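Local coordinates for protein endo-beta-mannanase (Opitutaceae bacterium TAV5, PDB 7BOB) that probably removes mannose units from the ends of beta-1,4-linked mannan chains, as an exo-beta-1,4-mannosidase of glycoside hydrolase family 5, at residues V125-G130 and C175-G180; H417-S422 and T571-W576. All coordinates share one frame; numbering follows the deposited sequence.

Interaction 1 (V125-G130 and C175-G180)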
loop_
_atom_site.group_PDB
_atom_site.type_symbol
_atom_site.label_atom_id
_atom_site.label_comp_id
_atom_site.label_asym_id
_atom_site.label_seq_id
_atom_site.Cartn_x
_atom_site.Cartn_y
_atom_site.Cartn_z
ATOM N N VAL A 125 1.928 29.590 -9.557
ATOM C CA VAL A 125 2.185 30.760 -8.719
ATOM C C VAL A 125 3.449 30.553 -7.890
ATOM O O VAL A 125 4.295 31.454 -7.772
ATOM C CB VAL A 125 0.959 31.048 -7.831
ATOM C CG1 VAL A 125 1.281 32.111 -6.790
ATOM C CG2 VAL A 125 -0.238 31.473 -8.689
ATOM N N MET A 126 3.609 29.353 -7.314
ATOM C CA MET A 126 4.787 29.078 -6.493
ATOM C C MET A 126 6.061 29.141 -7.316
ATOM O O MET A 126 7.097 29.600 -6.829
ATOM C CB MET A 126 4.662 27.711 -5.829
ATOM C CG MET A 126 3.620 27.656 -4.730
ATOM S SD MET A 126 3.747 29.038 -3.594
ATOM C CE MET A 126 5.371 28.762 -2.919
ATOM N N ILE A 127 6.016 28.657 -8.555
ATOM C CA ILE A 127 7.192 28.756 -9.408
ATOM C C ILE A 127 7.587 30.219 -9.582
ATOM O O ILE A 127 8.737 30.605 -9.327
ATOM C CB ILE A 127 6.944 28.049 -10.750
ATOM C CG1 ILE A 127 6.899 26.531 -10.533
ATOM C CG2 ILE A 127 8.053 28.351 -11.727
ATOM C CD1 ILE A 127 6.588 25.717 -11.789
ATOM N N GLU A 128 6.624 31.070 -9.951
ATOM C CA GLU A 128 6.926 32.489 -10.130
ATOM C C GLU A 128 7.379 33.130 -8.824
ATOM O O GLU A 128 8.441 33.756 -8.773
ATOM C CB GLU A 128 5.712 33.217 -10.718
ATOM C CG GLU A 128 5.402 32.811 -12.172
ATOM C CD GLU A 128 6.663 32.420 -12.965
ATOM O OE1 GLU A 128 7.602 33.242 -13.082
ATOM O OE2 GLU A 128 6.719 31.282 -13.479
ATOM N N ARG A 129 6.594 32.978 -7.749
ATOM C CA ARG A 129 6.993 33.543 -6.460
ATOM C C ARG A 129 8.345 32.996 -6.002
ATOM O O ARG A 129 9.141 33.724 -5.398
ATOM C CB ARG A 129 5.926 33.272 -5.402
ATOM C CG ARG A 129 4.638 34.050 -5.598
ATOM C CD ARG A 129 4.732 35.463 -5.024
ATOM N NE ARG A 129 5.238 36.433 -6.001
ATOM C CZ ARG A 129 6.281 37.225 -5.783
ATOM N NH1 ARG A 129 6.907 37.160 -4.620
ATOM N NH2 ARG A 129 6.700 38.083 -6.712
ATOM N N GLY A 130 8.627 31.722 -6.283
ATOM C CA GLY A 130 9.912 31.166 -5.891
ATOM C C GLY A 130 11.067 31.785 -6.653
ATOM O O GLY A 130 12.092 32.140 -6.063
ATOM N N CYS A 175 14.113 23.174 -10.613
ATOM C CA CYS A 175 15.528 23.335 -10.309
ATOM C C CYS A 175 16.205 24.217 -11.352
ATOM O O CYS A 175 16.986 25.108 -11.010
ATOM C CB CYS A 175 16.193 21.955 -10.232
ATOM S SG CYS A 175 17.957 21.949 -9.870
ATOM N N ARG A 176 15.891 23.987 -12.632
ATOM C CA ARG A 176 16.361 24.868 -13.696
ATOM C C ARG A 176 15.922 26.302 -13.451
ATOM O O ARG A 176 16.723 27.235 -13.581
ATOM C CB ARG A 176 15.842 24.390 -15.060
ATOM C CG ARG A 176 16.566 25.006 -16.275
ATOM C CD ARG A 176 15.797 24.782 -17.588
ATOM N NE ARG A 176 14.443 25.319 -17.524
ATOM C CZ ARG A 176 14.125 26.582 -17.816
ATOM N NH1 ARG A 176 15.067 27.439 -18.204
ATOM N NH2 ARG A 176 12.867 26.996 -17.715
ATOM N N ARG A 177 14.657 26.494 -13.073
ATOM C CA ARG A 177 14.143 27.849 -12.901
ATOM C C ARG A 177 14.774 28.541 -11.700
ATOM O O ARG A 177 15.098 29.730 -11.770
ATOM C CB ARG A 177 12.628 27.826 -12.759
ATOM C CG ARG A 177 11.888 27.516 -14.056
ATOM C CD ARG A 177 11.889 28.696 -15.012
ATOM N NE ARG A 177 11.564 29.952 -14.342
ATOM C CZ ARG A 177 10.339 30.459 -14.235
ATOM N NH1 ARG A 177 9.300 29.832 -14.759
ATOM N NH2 ARG A 177 10.152 31.611 -13.611
ATOM N N MET A 178 14.948 27.826 -10.588
ATOM C CA MET A 178 15.474 28.472 -9.393
ATOM C C MET A 178 16.974 28.725 -9.510
ATOM O O MET A 178 17.465 29.749 -9.038
ATOM C CB MET A 178 15.179 27.641 -8.150
ATOM C CG MET A 178 13.713 27.429 -7.872
ATOM S SD MET A 178 12.769 28.969 -7.947
ATOM C CE MET A 178 11.593 28.600 -9.235
ATOM N N THR A 179 17.722 27.809 -10.126
ATOM C CA THR A 179 19.122 28.107 -10.404
ATOM C C THR A 179 19.238 29.240 -11.418
ATOM O O THR A 179 20.085 30.124 -11.273
ATOM C CB THR A 179 19.853 26.865 -10.917
ATOM O OG1 THR A 179 19.193 26.372 -12.097
ATOM C CG2 THR A 179 19.916 25.782 -9.841
ATOM N N GLY A 180 18.401 29.223 -12.456
ATOM C CA GLY A 180 18.458 30.276 -13.453
ATOM C C GLY A 180 18.184 31.647 -12.866
ATOM O O GLY A 180 18.803 32.639 -13.266
#
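Arg177 grips the carboxylate of Glu128 end-on through its two terminal nitrogens, one to each oxygen: Arg177 NH2 to Glu128 OE1 at 3.1 Å and Arg177 NH1 to Glu128 OE2 at 3.2 Å. The first of these bonds is the straighter (163°), and its acceptor lies in the guanidinium plane; both oxygens are met on the syn side, with the two flat groups turned 33° apart. Ile127 CG2 lies over one face of the guanidinium, 3.6 Å from Arg177 NH1, so the methyl meets the flat group while the guanidinium edge is left to the acid. The two segments belong to helices 124-141 and 168-183, successive outer helices of the parallel (beta/alpha)8 barrel, running 22° from parallel and 10.1 Å apart here. On the buried side, bends at chi2 and chi3 bring the thioether of Met178 back to the neighbouring backbone: Met178 CE reaches Ile127 O at 3.5 Å, and its sulfur settles beside Gly130, whose missing side chain permits such closeness. Replacing Arg177 by a leucine would probably leave the Glu128 carboxylate without its charged mate and the Ile127 methyl without its flat partner. Ala131 touches both Arg177 and Met178, while Arg129 pairs with Glu67.

Interaction 2 (H417-S422 and T571-W576); sequences HHLLQS and TQEASW
Two helices of the C-terminal alpha/beta domain, built on a mixed sheet, meet here: the end of helix 406-422, which links strands 385-389 and 427-431, crosses the chain's last helix, 569-583, at -76° with the segment axes 9.8 Å apart. Few residues touch at this steep crossing, and one polar pair and one leucine do most of the work. His418 NE2 donates to Glu573 OE2 (150°), a histidine-carboxylate hydrogen bond between side chains lying about at right angles; its modelled length, 2.5 Å, is doubtfully short. The oxygen sits near the edge of the imidazole, but the nitrogen approaches it from above the carboxylate plane. Glu573 suits the span because CG stands anti to the backbone N (chi1 -154°) and the chain runs on extended, carrying the acid to the imidazole. Its other oxygen, OE1, forms a salt bridge with Arg569 one turn earlier, so the carboxylate has two partners. His418 also touches Leu259 and Ser262 of barrel helix 258-272, which places the pair near the seam between the domains. Next along the helix, Leu419 packs both methyls against the other segment: its CD2 lies 3.8 Å from Glu573 CG, in the aliphatic part of the acid, and its CD1 meets Trp576 CB at 3.7 Å.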
loop_
_atom_site.group_PDB
_atom_site.type_symbol
_atom_site.label_atom_id
_atom_site.label_comp_id
_atom_site.label_asym_id
_atom_site.label_seq_id
_atom_site.Cartn_x
_atom_site.Cartn_y
_atom_site.Cartn_z
ATOM N N HIS A 417 28.636 -3.430 -0.451
ATOM C CA HIS A 417 29.715 -2.497 -0.144
ATOM C C HIS A 417 30.313 -2.784 1.224
ATOM O O HIS A 417 31.539 -2.809 1.383
ATOM C CB HIS A 417 29.188 -1.064 -0.205
ATOM C CG HIS A 417 30.192 -0.027 0.187
ATOM N ND1 HIS A 417 30.189 0.583 1.424
ATOM C CD2 HIS A 417 31.216 0.529 -0.505
ATOM C CE1 HIS A 417 31.165 1.470 1.478
ATOM N NE2 HIS A 417 31.809 1.450 0.324
ATOM N N HIS A 418 29.461 -3.026 2.224
ATOM C CA HIS A 418 29.961 -3.295 3.570
ATOM C C HIS A 418 30.657 -4.654 3.648
ATOM O O HIS A 418 31.717 -4.784 4.281
ATOM C CB HIS A 418 28.818 -3.223 4.577
ATOM C CG HIS A 418 29.078 -3.981 5.842
ATOM N ND1 HIS A 418 30.038 -3.597 6.761
ATOM C CD2 HIS A 418 28.510 -5.107 6.338
ATOM C CE1 HIS A 418 30.044 -4.450 7.770
ATOM N NE2 HIS A 418 29.119 -5.370 7.541
ATOM N N LEU A 419 30.082 -5.676 3.007
ATOM C CA LEU A 419 30.644 -7.015 3.112
ATOM C C LEU A 419 31.951 -7.119 2.340
ATOM O O LEU A 419 32.858 -7.840 2.764
ATOM C CB LEU A 419 29.641 -8.064 2.617
ATOM C CG LEU A 419 28.319 -8.217 3.389
ATOM C CD1 LEU A 419 27.354 -9.190 2.673
ATOM C CD2 LEU A 419 28.535 -8.650 4.843
ATOM N N LEU A 420 32.070 -6.412 1.213
ATOM C CA LEU A 420 33.335 -6.400 0.490
ATOM C C LEU A 420 34.431 -5.701 1.296
ATOM O O LEU A 420 35.584 -6.151 1.297
ATOM C CB LEU A 420 33.146 -5.734 -0.868
ATOM C CG LEU A 420 32.389 -6.578 -1.879
ATOM C CD1 LEU A 420 31.721 -5.709 -2.941
ATOM C CD2 LEU A 420 33.348 -7.606 -2.505
ATOM N N GLN A 421 34.088 -4.609 2.000
ATOM C CA GLN A 421 35.071 -3.967 2.869
ATOM C C GLN A 421 35.436 -4.856 4.045
ATOM O O GLN A 421 36.527 -4.718 4.596
ATOM C CB GLN A 421 34.558 -2.619 3.401
ATOM C CG GLN A 421 34.270 -1.594 2.337
ATOM C CD GLN A 421 34.063 -0.171 2.902
ATOM O OE1 GLN A 421 33.505 0.030 3.988
ATOM N NE2 GLN A 421 34.529 0.806 2.153
ATOM N N SER A 422 34.534 -5.748 4.470
ATOM C CA SER A 422 34.915 -6.707 5.504
ATOM C C SER A 422 35.854 -7.781 4.952
ATOM O O SER A 422 36.701 -8.312 5.689
ATOM C CB SER A 422 33.671 -7.334 6.122
ATOM O OG SER A 422 33.168 -6.514 7.155
ATOM N N THR A 571 25.834 -14.084 13.604
ATOM C CA THR A 571 26.523 -15.336 13.337
ATOM C C THR A 571 26.746 -15.605 11.850
ATOM O O THR A 571 27.629 -16.400 11.515
ATOM C CB THR A 571 25.743 -16.490 13.970
ATOM O OG1 THR A 571 24.406 -16.466 13.475
ATOM C CG2 THR A 571 25.680 -16.320 15.480
ATOM N N GLN A 572 26.008 -14.941 10.946
ATOM C CA GLN A 572 26.117 -15.236 9.517
ATOM C C GLN A 572 27.027 -14.287 8.743
ATOM O O GLN A 572 27.478 -14.640 7.642
ATOM C CB GLN A 572 24.729 -15.219 8.872
ATOM C CG GLN A 572 23.800 -16.324 9.380
ATOM C CD GLN A 572 24.124 -17.668 8.778
ATOM O OE1 GLN A 572 24.785 -18.501 9.402
ATOM N NE2 GLN A 572 23.666 -17.890 7.549
ATOM N N GLU A 573 27.332 -13.113 9.295
ATOM C CA GLU A 573 27.977 -12.062 8.512
ATOM C C GLU A 573 29.347 -12.488 7.969
ATOM O O GLU A 573 29.702 -12.157 6.828
ATOM C CB GLU A 573 28.098 -10.797 9.362
ATOM C CG GLU A 573 28.148 -9.562 8.528
ATOM C CD GLU A 573 28.445 -8.304 9.325
ATOM O OE1 GLU A 573 27.854 -8.089 10.415
ATOM O OE2 GLU A 573 29.286 -7.527 8.837
ATOM N N ALA A 574 30.141 -13.204 8.773
ATOM C CA ALA A 574 31.468 -13.612 8.305
ATOM C C ALA A 574 31.369 -14.444 7.033
ATOM O O ALA A 574 32.123 -14.231 6.076
ATOM C CB ALA A 574 32.205 -14.396 9.392
ATOM N N SER A 575 30.419 -15.372 6.989
ATOM C CA SER A 575 30.270 -16.188 5.791
ATOM C C SER A 575 29.689 -15.373 4.636
ATOM O O SER A 575 30.105 -15.543 3.481
ATOM C CB SER A 575 29.426 -17.425 6.100
ATOM O OG SER A 575 28.109 -17.084 6.467
ATOM N N TRP A 576 28.751 -14.458 4.919
ATOM C CA TRP A 576 28.293 -13.551 3.867
ATOM C C TRP A 576 29.483 -12.895 3.173
ATOM O O TRP A 576 29.588 -12.886 1.941
ATOM C CB TRP A 576 27.365 -12.474 4.443
ATOM C CG TRP A 576 26.093 -12.999 5.013
ATOM C CD1 TRP A 576 25.603 -14.276 4.898
ATOM C CD2 TRP A 576 25.149 -12.278 5.811
ATOM N NE1 TRP A 576 24.416 -14.387 5.571
ATOM C CE2 TRP A 576 24.109 -13.177 6.138
ATOM C CE3 TRP A 576 25.076 -10.955 6.276
ATOM C CZ2 TRP A 576 23.003 -12.793 6.905
ATOM C CZ3 TRP A 576 23.992 -10.577 7.047
ATOM C CH2 TRP A 576 22.960 -11.489 7.347
#

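Overall arrangement
Both contacts join a pair of helices, but in different domains: interaction 1 in the ring around the barrel, interaction 2 in the C-terminal domain beside it. Their centres lie about 46 Å apart, on opposite sides of the chain's centre, and they share no helix. Near-parallel neighbours meet in 125-130 with 175-180, whereas 417-422 and 571-576 cross steeply; the buried areas are nonetheless similar, 217 and 184 Å². Interaction 1 is partly buried, with a salt bridge to an exposed glutamate at one margin and a buried methionine against the helix backbone at the other. Interaction 2 is more enclosed: there the carboxylate's partner across the contact is a buried histidine, and leucine and tryptophan supply the apolar part.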